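Local coordinates for cytochrome c (Pseudomonas aeruginosa, PDB 6RTE), which catalyses the dehydrogenation of dihydro-heme d1 in heme d1 biosynthesis, combining a heme c-binding cytochrome domain with an eight-bladed beta-propeller, at residues E78-G83 against A103-L108; L149-E154 against H158-L163; P170-P175 against T203-Y208. All coordinates share one frame; numbering follows the deposited sequence.

Interaction 1: residues E78-G83 against A103-L108. With HEC (heme c), chain C.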
loop_
_atom_site.group_PDB
_atom_site.type_symbol
_atom_site.label_atom_id
_atom_site.label_comp_id
_atom_site.label_asym_id
_atom_site.label_seq_id
_atom_site.Cartn_x
_atom_site.Cartn_y
_atom_site.Cartn_z
ATOM N N GLU A 78 -1.979 17.047 20.635
ATOM C CA GLU A 78 -0.828 17.922 20.455
ATOM C C GLU A 78 -0.872 18.610 19.101
ATOM O O GLU A 78 -0.459 19.772 18.987
ATOM C CB GLU A 78 0.467 17.127 20.624
ATOM C CG GLU A 78 0.674 16.562 22.028
ATOM C CD GLU A 78 1.055 17.631 23.053
ATOM O OE1 GLU A 78 1.050 18.832 22.707
ATOM O OE2 GLU A 78 1.365 17.265 24.208
ATOM N N VAL A 79 -1.384 17.920 18.073
ATOM C CA VAL A 79 -1.541 18.530 16.761
ATOM C C VAL A 79 -2.558 19.663 16.816
ATOM O O VAL A 79 -2.358 20.726 16.213
ATOM C CB VAL A 79 -1.945 17.466 15.720
ATOM C CG1 VAL A 79 -2.237 18.124 14.384
ATOM C CG2 VAL A 79 -0.851 16.424 15.560
ATOM N N ILE A 80 -3.666 19.457 17.535
ATOM C CA ILE A 80 -4.688 20.495 17.630
ATOM C C ILE A 80 -4.146 21.719 18.359
ATOM O O ILE A 80 -4.503 22.860 18.038
ATOM C CB ILE A 80 -5.943 19.943 18.336
ATOM C CG1 ILE A 80 -6.615 18.880 17.469
ATOM C CG2 ILE A 80 -6.901 21.086 18.679
ATOM C CD1 ILE A 80 -7.694 18.086 18.201
ATOM N N LEU A 81 -3.286 21.511 19.354
ATOM C CA LEU A 81 -2.852 22.625 20.190
ATOM C C LEU A 81 -1.694 23.389 19.561
ATOM O O LEU A 81 -1.687 24.627 19.568
ATOM C CB LEU A 81 -2.458 22.117 21.578
ATOM C CG LEU A 81 -3.620 21.633 22.442
ATOM C CD1 LEU A 81 -3.108 21.013 23.725
ATOM C CD2 LEU A 81 -4.579 22.776 22.737
ATOM N N HIS A 82 -0.712 22.675 19.016
ATOM C CA HIS A 82 0.508 23.297 18.525
ATOM C C HIS A 82 0.649 23.223 17.014
ATOM O O HIS A 82 1.554 23.858 16.460
ATOM C CB HIS A 82 1.718 22.638 19.195
ATOM C CG HIS A 82 1.632 22.627 20.688
ATOM N ND1 HIS A 82 1.645 21.463 21.428
ATOM C CD2 HIS A 82 1.499 23.639 21.579
ATOM C CE1 HIS A 82 1.538 21.761 22.711
ATOM N NE2 HIS A 82 1.449 23.074 22.828
ATOM N N GLY A 83 -0.229 22.489 16.338
ATOM C CA GLY A 83 -0.160 22.371 14.907
ATOM C C GLY A 83 0.870 21.345 14.494
ATOM O O GLY A 83 1.585 20.758 15.308
ATOM N N ALA A 103 -12.348 17.979 24.678
ATOM C CA ALA A 103 -13.651 17.805 24.048
ATOM C C ALA A 103 -13.504 17.523 22.558
ATOM O O ALA A 103 -14.186 16.644 22.012
ATOM C CB ALA A 103 -14.513 19.041 24.272
ATOM N N LEU A 104 -12.620 18.264 21.880
ATOM C CA LEU A 104 -12.453 18.067 20.447
ATOM C C LEU A 104 -11.889 16.681 20.148
ATOM O O LEU A 104 -12.385 15.987 19.253
ATOM C CB LEU A 104 -11.561 19.166 19.873
ATOM C CG LEU A 104 -12.304 20.437 19.449
ATOM C CD1 LEU A 104 -11.332 21.592 19.251
ATOM C CD2 LEU A 104 -13.109 20.188 18.177
ATOM N N VAL A 105 -10.868 16.257 20.902
ATOM C CA VAL A 105 -10.295 14.931 20.701
ATOM C C VAL A 105 -11.356 13.859 20.908
ATOM O O VAL A 105 -11.501 12.933 20.093
ATOM C CB VAL A 105 -9.091 14.713 21.633
ATOM C CG1 VAL A 105 -8.577 13.273 21.525
ATOM C CG2 VAL A 105 -7.981 15.701 21.306
ATOM N N ALA A 106 -12.112 13.965 22.003
ATOM C CA ALA A 106 -13.167 12.996 22.274
ATOM C C ALA A 106 -14.139 12.907 21.102
ATOM O O ALA A 106 -14.512 11.809 20.681
ATOM C CB ALA A 106 -13.905 13.363 23.564
ATOM N N TYR A 107 -14.535 14.058 20.552
ATOM C CA TYR A 107 -15.457 14.094 19.419
ATOM C C TYR A 107 -14.866 13.428 18.178
ATOM O O TYR A 107 -15.577 12.730 17.441
ATOM C CB TYR A 107 -15.830 15.551 19.124
ATOM C CG TYR A 107 -16.700 15.768 17.907
ATOM C CD1 TYR A 107 -18.042 15.408 17.914
ATOM C CD2 TYR A 107 -16.186 16.362 16.758
ATOM C CE1 TYR A 107 -18.845 15.619 16.799
ATOM C CE2 TYR A 107 -16.974 16.573 15.643
ATOM C CZ TYR A 107 -18.304 16.199 15.667
ATOM O OH TYR A 107 -19.091 16.411 14.559
ATOM N N LEU A 108 -13.573 13.642 17.912
ATOM C CA LEU A 108 -12.976 13.097 16.699
ATOM C C LEU A 108 -12.933 11.574 16.743
ATOM O O LEU A 108 -13.109 10.914 15.720
ATOM C CB LEU A 108 -11.560 13.641 16.490
ATOM C CG LEU A 108 -11.378 15.133 16.182
ATOM C CD1 LEU A 108 -9.949 15.372 15.722
ATOM C CD2 LEU A 108 -12.357 15.610 15.146
HETATM FE FE HEC C . -6.600 20.335 11.014
HETATM C CHA HEC C . -4.388 17.941 10.167
HETATM C CHB HEC C . -7.579 18.511 13.770
HETATM C CHC HEC C . -8.626 22.967 12.085
HETATM C CHD HEC C . -6.116 21.947 8.090
HETATM N NA HEC C . -6.093 18.586 11.825
HETATM C C1A HEC C . -5.141 17.744 11.301
HETATM C C2A HEC C . -5.034 16.594 12.121
HETATM C C3A HEC C . -5.923 16.753 13.132
HETATM C C4A HEC C . -6.591 17.989 12.949
HETATM C CMA HEC C . -6.162 15.774 14.241
HETATM C CAA HEC C . -4.109 15.416 11.905
HETATM C CBA HEC C . -4.814 14.409 10.978
HETATM C CGA HEC C . -4.004 13.206 10.563
HETATM O O1A HEC C . -4.467 12.423 9.696
HETATM O O2A HEC C . -2.890 12.981 11.050
HETATM N NB HEC C . -7.880 20.667 12.644
HETATM C C1B HEC C . -8.123 19.799 13.621
HETATM C C2B HEC C . -9.050 20.368 14.543
HETATM C C3B HEC C . -9.357 21.626 14.102
HETATM C C4B HEC C . -8.578 21.797 12.856
HETATM C CMB HEC C . -9.573 19.692 15.776
HETATM C CAB HEC C . -10.226 22.702 14.660
HETATM C CBB HEC C . -10.048 22.766 16.176
HETATM N NC HEC C . -7.265 22.158 10.244
HETATM C C1C HEC C . -8.078 23.080 10.811
HETATM C C2C HEC C . -8.251 24.147 9.905
HETATM C C3C HEC C . -7.519 23.864 8.760
HETATM C C4C HEC C . -6.917 22.591 8.990
HETATM C CMC HEC C . -9.093 25.354 10.196
HETATM C CAC HEC C . -7.355 24.585 7.480
HETATM C CBC HEC C . -6.617 25.917 7.433
HETATM N ND HEC C . -5.511 20.023 9.492
HETATM C C1D HEC C . -5.434 20.773 8.391
HETATM C C2D HEC C . -4.475 20.194 7.440
HETATM C C3D HEC C . -3.986 19.088 8.007
HETATM C C4D HEC C . -4.664 18.987 9.304
HETATM C CMD HEC C . -4.108 20.746 6.088
HETATM C CAD HEC C . -2.977 18.137 7.413
HETATM C CBD HEC C . -1.545 18.576 7.731
HETATM C CGD HEC C . -0.502 17.642 7.162
HETATM O O1D HEC C . -0.130 17.787 5.988
HETATM O O2D HEC C . 0.001 16.734 7.839
#

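Interaction 2: residues L149-E154 against H158-L163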
loop_
_atom_site.group_PDB
_atom_site.type_symbol
_atom_site.label_atom_id
_atom_site.label_comp_id
_atom_site.label_asym_id
_atom_site.label_seq_id
_atom_site.Cartn_x
_atom_site.Cartn_y
_atom_site.Cartn_z
ATOM N N LEU A 149 11.735 4.053 -15.152
ATOM C CA LEU A 149 11.287 5.096 -14.238
ATOM C C LEU A 149 10.954 4.526 -12.865
ATOM O O LEU A 149 10.375 3.440 -12.744
ATOM C CB LEU A 149 10.038 5.790 -14.785
ATOM C CG LEU A 149 10.170 6.587 -16.082
ATOM C CD1 LEU A 149 8.792 7.103 -16.488
ATOM C CD2 LEU A 149 11.165 7.721 -15.921
ATOM N N PHE A 150 11.273 5.294 -11.826
ATOM C CA PHE A 150 10.777 5.018 -10.486
ATOM C C PHE A 150 9.675 6.005 -10.127
ATOM O O PHE A 150 9.814 7.211 -10.349
ATOM C CB PHE A 150 11.890 5.123 -9.444
ATOM C CG PHE A 150 12.888 4.016 -9.504
ATOM C CD1 PHE A 150 12.716 2.875 -8.734
ATOM C CD2 PHE A 150 14.016 4.126 -10.301
ATOM C CE1 PHE A 150 13.651 1.862 -8.767
ATOM C CE2 PHE A 150 14.949 3.110 -10.348
ATOM C CZ PHE A 150 14.762 1.973 -9.577
ATOM N N VAL A 151 8.597 5.491 -9.560
ATOM C CA VAL A 151 7.612 6.318 -8.876
ATOM C C VAL A 151 7.988 6.322 -7.397
ATOM O O VAL A 151 8.018 5.265 -6.752
ATOM C CB VAL A 151 6.188 5.786 -9.099
ATOM C CG1 VAL A 151 5.153 6.609 -8.330
ATOM C CG2 VAL A 151 5.857 5.788 -10.588
ATOM N N VAL A 152 8.300 7.496 -6.864
ATOM C CA VAL A 152 8.798 7.633 -5.493
ATOM C C VAL A 152 7.762 8.376 -4.668
ATOM O O VAL A 152 7.385 9.507 -5.000
ATOM C CB VAL A 152 10.151 8.358 -5.445
ATOM C CG1 VAL A 152 10.652 8.428 -3.998
ATOM C CG2 VAL A 152 11.144 7.654 -6.308
ATOM N N VAL A 153 7.309 7.745 -3.591
ATOM C CA VAL A 153 6.306 8.331 -2.703
ATOM C C VAL A 153 7.038 9.110 -1.614
ATOM O O VAL A 153 7.827 8.542 -0.847
ATOM C CB VAL A 153 5.393 7.247 -2.117
ATOM C CG1 VAL A 153 4.389 7.846 -1.147
ATOM C CG2 VAL A 153 4.631 6.522 -3.242
ATOM N N GLU A 154 6.823 10.425 -1.583
ATOM C CA GLU A 154 7.423 11.294 -0.563
ATOM C C GLU A 154 6.346 11.551 0.492
ATOM O O GLU A 154 5.569 12.503 0.395
ATOM C CB GLU A 154 7.939 12.588 -1.177
ATOM C CG GLU A 154 9.083 12.397 -2.159
ATOM C CD GLU A 154 9.505 13.700 -2.813
ATOM O OE1 GLU A 154 9.078 13.972 -3.966
ATOM O OE2 GLU A 154 10.258 14.456 -2.171
ATOM N N HIS A 158 3.780 14.632 1.260
ATOM C CA HIS A 158 2.728 14.173 0.357
ATOM C C HIS A 158 2.957 14.689 -1.061
ATOM O O HIS A 158 2.136 15.389 -1.659
ATOM C CB HIS A 158 1.366 14.567 0.921
ATOM C CG HIS A 158 1.198 14.145 2.344
ATOM N ND1 HIS A 158 1.041 12.823 2.705
ATOM C CD2 HIS A 158 1.251 14.853 3.502
ATOM C CE1 HIS A 158 0.964 12.742 4.028
ATOM N NE2 HIS A 158 1.091 13.958 4.530
ATOM N N HIS A 159 4.117 14.322 -1.583
ATOM C CA HIS A 159 4.470 14.520 -2.974
ATOM C C HIS A 159 4.859 13.179 -3.576
ATOM O O HIS A 159 5.084 12.194 -2.867
ATOM C CB HIS A 159 5.624 15.524 -3.119
ATOM C CG HIS A 159 5.189 16.952 -3.047
ATOM N ND1 HIS A 159 4.802 17.553 -1.868
ATOM C CD2 HIS A 159 5.062 17.896 -4.009
ATOM C CE1 HIS A 159 4.471 18.810 -2.105
ATOM N NE2 HIS A 159 4.617 19.042 -3.399
ATOM N N VAL A 160 4.927 13.162 -4.908
ATOM C CA VAL A 160 5.435 12.028 -5.668
ATOM C C VAL A 160 6.491 12.566 -6.620
ATOM O O VAL A 160 6.273 13.597 -7.265
ATOM C CB VAL A 160 4.323 11.312 -6.452
ATOM C CG1 VAL A 160 4.920 10.295 -7.458
ATOM C CG2 VAL A 160 3.340 10.637 -5.501
ATOM N N THR A 161 7.633 11.889 -6.683
ATOM C CA THR A 161 8.688 12.201 -7.631
ATOM C C THR A 161 8.772 11.087 -8.658
ATOM O O THR A 161 8.724 9.901 -8.302
ATOM C CB THR A 161 10.032 12.384 -6.924
ATOM O OG1 THR A 161 10.051 13.662 -6.293
ATOM C CG2 THR A 161 11.205 12.287 -7.922
ATOM N N ILE A 162 8.849 11.470 -9.931
ATOM C CA ILE A 162 9.105 10.535 -11.020
ATOM C C ILE A 162 10.596 10.596 -11.294
ATOM O O ILE A 162 11.139 11.672 -11.580
ATOM C CB ILE A 162 8.288 10.880 -12.275
ATOM C CG1 ILE A 162 6.814 11.029 -11.935
ATOM C CG2 ILE A 162 8.472 9.800 -13.345
ATOM C CD1 ILE A 162 6.187 9.796 -11.340
ATOM N N LEU A 163 11.268 9.457 -11.192
ATOM C CA LEU A 163 12.723 9.408 -11.254
ATOM C C LEU A 163 13.188 8.679 -12.507
ATOM O O LEU A 163 12.716 7.579 -12.802
ATOM C CB LEU A 163 13.283 8.710 -10.012
ATOM C CG LEU A 163 14.727 9.003 -9.632
ATOM C CD1 LEU A 163 14.817 10.354 -8.932
ATOM C CD2 LEU A 163 15.264 7.885 -8.751
#

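Interaction 3: residues P170-P175 against T203-Y208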
loop_
_atom_site.group_PDB
_atom_site.type_symbol
_atom_site.label_atom_id
_atom_site.label_comp_id
_atom_site.label_asym_id
_atom_site.label_seq_id
_atom_site.Cartn_x
_atom_site.Cartn_y
_atom_site.Cartn_z
ATOM N N PRO A 170 15.272 13.477 -10.870
ATOM C CA PRO A 170 13.831 13.664 -11.066
ATOM C C PRO A 170 13.525 14.259 -12.431
ATOM O O PRO A 170 14.219 15.156 -12.909
ATOM C CB PRO A 170 13.431 14.615 -9.932
ATOM C CG PRO A 170 14.683 15.321 -9.552
ATOM C CD PRO A 170 15.834 14.411 -9.879
ATOM N N ILE A 171 12.479 13.735 -13.068
ATOM C CA ILE A 171 11.919 14.359 -14.258
ATOM C C ILE A 171 10.590 15.034 -13.978
ATOM O O ILE A 171 10.091 15.775 -14.842
ATOM C CB ILE A 171 11.775 13.356 -15.425
ATOM C CG1 ILE A 171 10.779 12.246 -15.099
ATOM C CG2 ILE A 171 13.137 12.748 -15.766
ATOM C CD1 ILE A 171 10.466 11.360 -16.306
ATOM N N ALA A 172 10.008 14.816 -12.800
ATOM C CA ALA A 172 8.769 15.470 -12.407
ATOM C C ALA A 172 8.574 15.276 -10.910
ATOM O O ALA A 172 9.003 14.263 -10.344
ATOM C CB ALA A 172 7.564 14.908 -13.168
ATOM N N ARG A 173 7.913 16.244 -10.286
ATOM C CA ARG A 173 7.487 16.135 -8.901
ATOM C C ARG A 173 6.135 16.820 -8.795
ATOM O O ARG A 173 5.942 17.892 -9.376
ATOM C CB ARG A 173 8.516 16.772 -7.963
ATOM C CG ARG A 173 8.256 16.528 -6.484
ATOM C CD ARG A 173 9.330 17.184 -5.617
ATOM N NE ARG A 173 9.177 16.799 -4.213
ATOM C CZ ARG A 173 8.680 17.577 -3.250
ATOM N NH1 ARG A 173 8.285 18.820 -3.509
ATOM N NH2 ARG A 173 8.586 17.103 -2.015
ATOM N N PHE A 174 5.187 16.192 -8.104
ATOM C CA PHE A 174 3.860 16.777 -7.980
ATOM C C PHE A 174 3.285 16.461 -6.605
ATOM O O PHE A 174 3.620 15.432 -6.008
ATOM C CB PHE A 174 2.903 16.282 -9.092
ATOM C CG PHE A 174 2.765 14.777 -9.190
ATOM C CD1 PHE A 174 3.691 14.021 -9.890
ATOM C CD2 PHE A 174 1.691 14.129 -8.609
ATOM C CE1 PHE A 174 3.556 12.633 -9.996
ATOM C CE2 PHE A 174 1.551 12.754 -8.712
ATOM C CZ PHE A 174 2.490 12.008 -9.406
ATOM N N PRO A 175 2.450 17.352 -6.064
ATOM C CA PRO A 175 1.786 17.051 -4.789
ATOM C C PRO A 175 0.690 16.025 -5.000
ATOM O O PRO A 175 -0.034 16.061 -5.999
ATOM C CB PRO A 175 1.220 18.405 -4.351
ATOM C CG PRO A 175 0.958 19.115 -5.648
ATOM C CD PRO A 175 2.074 18.685 -6.578
ATOM N N THR A 203 -6.176 8.499 -7.897
ATOM C CA THR A 203 -5.545 9.399 -8.855
ATOM C C THR A 203 -4.954 8.580 -9.998
ATOM O O THR A 203 -4.245 7.598 -9.765
ATOM C CB THR A 203 -4.440 10.243 -8.187
ATOM O OG1 THR A 203 -4.981 10.957 -7.064
ATOM C CG2 THR A 203 -3.820 11.254 -9.170
ATOM N N LEU A 204 -5.255 8.984 -11.232
ATOM C CA LEU A 204 -4.668 8.403 -12.436
ATOM C C LEU A 204 -3.666 9.391 -13.012
ATOM O O LEU A 204 -4.015 10.540 -13.295
ATOM C CB LEU A 204 -5.753 8.071 -13.459
ATOM C CG LEU A 204 -5.298 7.623 -14.855
ATOM C CD1 LEU A 204 -4.328 6.451 -14.784
ATOM C CD2 LEU A 204 -6.527 7.281 -15.696
ATOM N N TYR A 205 -2.423 8.938 -13.201
ATOM C CA TYR A 205 -1.328 9.780 -13.663
ATOM C C TYR A 205 -0.724 9.172 -14.917
ATOM O O TYR A 205 -0.423 7.976 -14.945
ATOM C CB TYR A 205 -0.262 9.916 -12.571
ATOM C CG TYR A 205 0.825 10.920 -12.863
ATOM C CD1 TYR A 205 0.641 12.263 -12.581
ATOM C CD2 TYR A 205 2.043 10.519 -13.391
ATOM C CE1 TYR A 205 1.641 13.190 -12.827
ATOM C CE2 TYR A 205 3.051 11.446 -13.645
ATOM C CZ TYR A 205 2.837 12.773 -13.357
ATOM O OH TYR A 205 3.812 13.689 -13.592
ATOM N N ASP A 206 -0.541 9.998 -15.942
ATOM C CA ASP A 206 0.021 9.582 -17.221
ATOM C C ASP A 206 1.517 9.870 -17.207
ATOM O O ASP A 206 1.933 11.028 -17.290
ATOM C CB ASP A 206 -0.668 10.319 -18.364
ATOM C CG ASP A 206 -0.082 9.970 -19.730
ATOM O OD1 ASP A 206 0.805 9.092 -19.816
ATOM O OD2 ASP A 206 -0.517 10.595 -20.715
ATOM N N LEU A 207 2.330 8.815 -17.094
ATOM C CA LEU A 207 3.775 9.014 -17.011
ATOM C C LEU A 207 4.338 9.598 -18.294
ATOM O O LEU A 207 5.309 10.370 -18.245
ATOM C CB LEU A 207 4.476 7.697 -16.680
ATOM C CG LEU A 207 4.282 7.167 -15.255
ATOM C CD1 LEU A 207 4.708 5.704 -15.163
ATOM C CD2 LEU A 207 5.054 8.023 -14.257
ATOM N N TYR A 208 3.759 9.258 -19.451
ATOM C CA TYR A 208 4.303 9.773 -20.704
ATOM C C TYR A 208 4.147 11.288 -20.807
ATOM O O TYR A 208 5.038 11.976 -21.319
ATOM C CB TYR A 208 3.633 9.122 -21.916
ATOM C CG TYR A 208 4.010 7.686 -22.162
ATOM C CD1 TYR A 208 4.800 6.985 -21.265
ATOM C CD2 TYR A 208 3.559 7.026 -23.299
ATOM C CE1 TYR A 208 5.120 5.662 -21.476
ATOM C CE2 TYR A 208 3.883 5.702 -23.527
ATOM C CZ TYR A 208 4.667 5.026 -22.613
ATOM O OH TYR A 208 4.995 3.713 -22.825
#

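Interaction 1: residues E78-G83 against A103-L108
With CG1 beside the backbone N (chi1 -67°) and the rest of the chain extended (chi2 168°), Ile80 sends CD1 straight across to helix 98-109, where Val105 turns CG2 to meet it. The two methyls, Ile80 CD1 and Val105 CG2, are 3.9 Å apart, and their side chains slant across each other. One turn of the facing helix brackets the same methyl: CB of Leu104 and CD1 of Leu108 each lie 4.3 Å from Ile80 CD1. The axes of the two short helical segments come no closer than 10.9 Å; the extended arm of isoleucine, ending in CD1, spans much of the separation, while its beta-branch stays near its own helix.

Heme c joins the contact with both its periphery and a pyrrole face. Its methyl CMB touches both CG1 and CD1 of Ile80, at 3.5 Å from each, while Leu104 CD1 packs at the same distance from heme CBB. Val79, one residue before, lays CG1 over the pyrrole carbon C2A at 3.9 Å. Leu104 also rests on Leu42 of helix 38-46, so the two helices and the heme belong to one compact cytochrome c-type domain. Contact between the segments is made wholly by aliphatic carbon, which is consistent with dispersion contacts that probably keep water from this part of the heme.

Interaction 2: residues L149-E154 against H158-L163
Phe150 and Leu163 exchange two backbone hydrogen bonds, Phe150 N to Leu163 O at 2.9 Å and Leu163 N to Phe150 O at 2.8 Å, which opens an antiparallel hairpin of strands 150-154 and 159-164. Val152 pairs in the same way with Thr161, the N-H of Val152 giving a bond of 2.8 Å to Thr161 O, and Glu154 pairs with His159. Six donors and six acceptors are thus satisfied between the strands. The bond from Leu163 N is fairly straight, 164° at its hydrogen, whereas that from Glu154 N to His159 O bends to 151°. Here, at the turn end, His158 and His159 both face Glu154, a G1 beta bulge that the positive phi of His158 makes possible.

The outward-directed amides of the first strand have partners too: Val151 and Val153 bond to strand 491-496, which comes from the C-terminal end of the chain and fills the fourth place of this propeller blade.

Glu154 carries the main polar side chain. With CG beside the backbone N (chi1 -65°), its extended chain lies over the sheet face shared with Thr161, whose OG1 donates to Glu154 OE1 at a short 2.5 Å, coming from above the carboxylate plane. Arg173 NE forms a salt bridge to the same oxygen, and OE2 is hydrogen-bonded outside the two segments. The ring of His159 leads away from Glu154 toward strand 169-175, and its ND1 is hydrogen-bonded to Asp157 O. On the other face Val151, Val153, Val160 and Ile162 present beta-branched chains suited to a strand; Val151 CG1 meets Val160 CG1 at 3.8 Å.

With both oxygens engaged, and a hydroxyl and a guanidinium sharing OE1, the carboxylate is probably stabilised as an anion in a largely buried place.

Interaction 3: residues P170-P175 against T203-Y208
Phe174 and Tyr205 lie in an offset stack, their ring centroids 4.2 Å apart and the planes inclined by just 11°. This is the tight part of the contact. Phe174 CE1 sits over one face of the tyrosine ring, 3.4 Å from Tyr205 CZ, and Tyr205 CE1 in turn lies over the rim of the phenylalanine face. Phe174 gains this reach by placing CG between its backbone N and carbonyl carbon (chi1 55°), the crowded rotamer, which directs the ring across to the next sheet.

That next sheet is the neighbouring blade of the propeller: strand 169-175, an outer-edge strand of the first blade, faces strand 201-206 of the second. Phe174 CA and Tyr205 CA are 10.4 Å apart, a distance that two stacked aromatic side chains can span. Within its own blade Tyr205 is flanked by Val193, Phe195 and Val212.

The loose part lies along Ala172, whose small CB merely grazes the phenol oxygen, at 4.0 Å from Tyr205 OH. Arg173, a solvent-exposed residue between the two, points away from the stack, and its guanidinium is held by salt bridges to Glu154 and Asp157. Where strand 201-206 ends, Asp206 OD1 accepts from Tyr208 N at 3.0 Å, an Asx turn.

Overall arrangement
Along the chain the three interactions follow one another. Interaction 1 belongs to the N-terminal cytochrome c-type domain, with its centre 31 Å from interaction 2 and 34 Å from interaction 3; no atoms touch, and interaction 2 comes within about 11 Å at the nearest atoms. The other two lie in the propeller, centres 8 Å apart, and share a sheet: strand 159-164 of interaction 2 is hydrogen-bonded to strand 169-175 of interaction 3, which then meets the following blade. The domains converge on the heme c: the side chain of His158 comes to about 4 Å from it at their nearest atoms, and Arg198 is hydrogen-bonded to it, consistent with electron transfer between the domains.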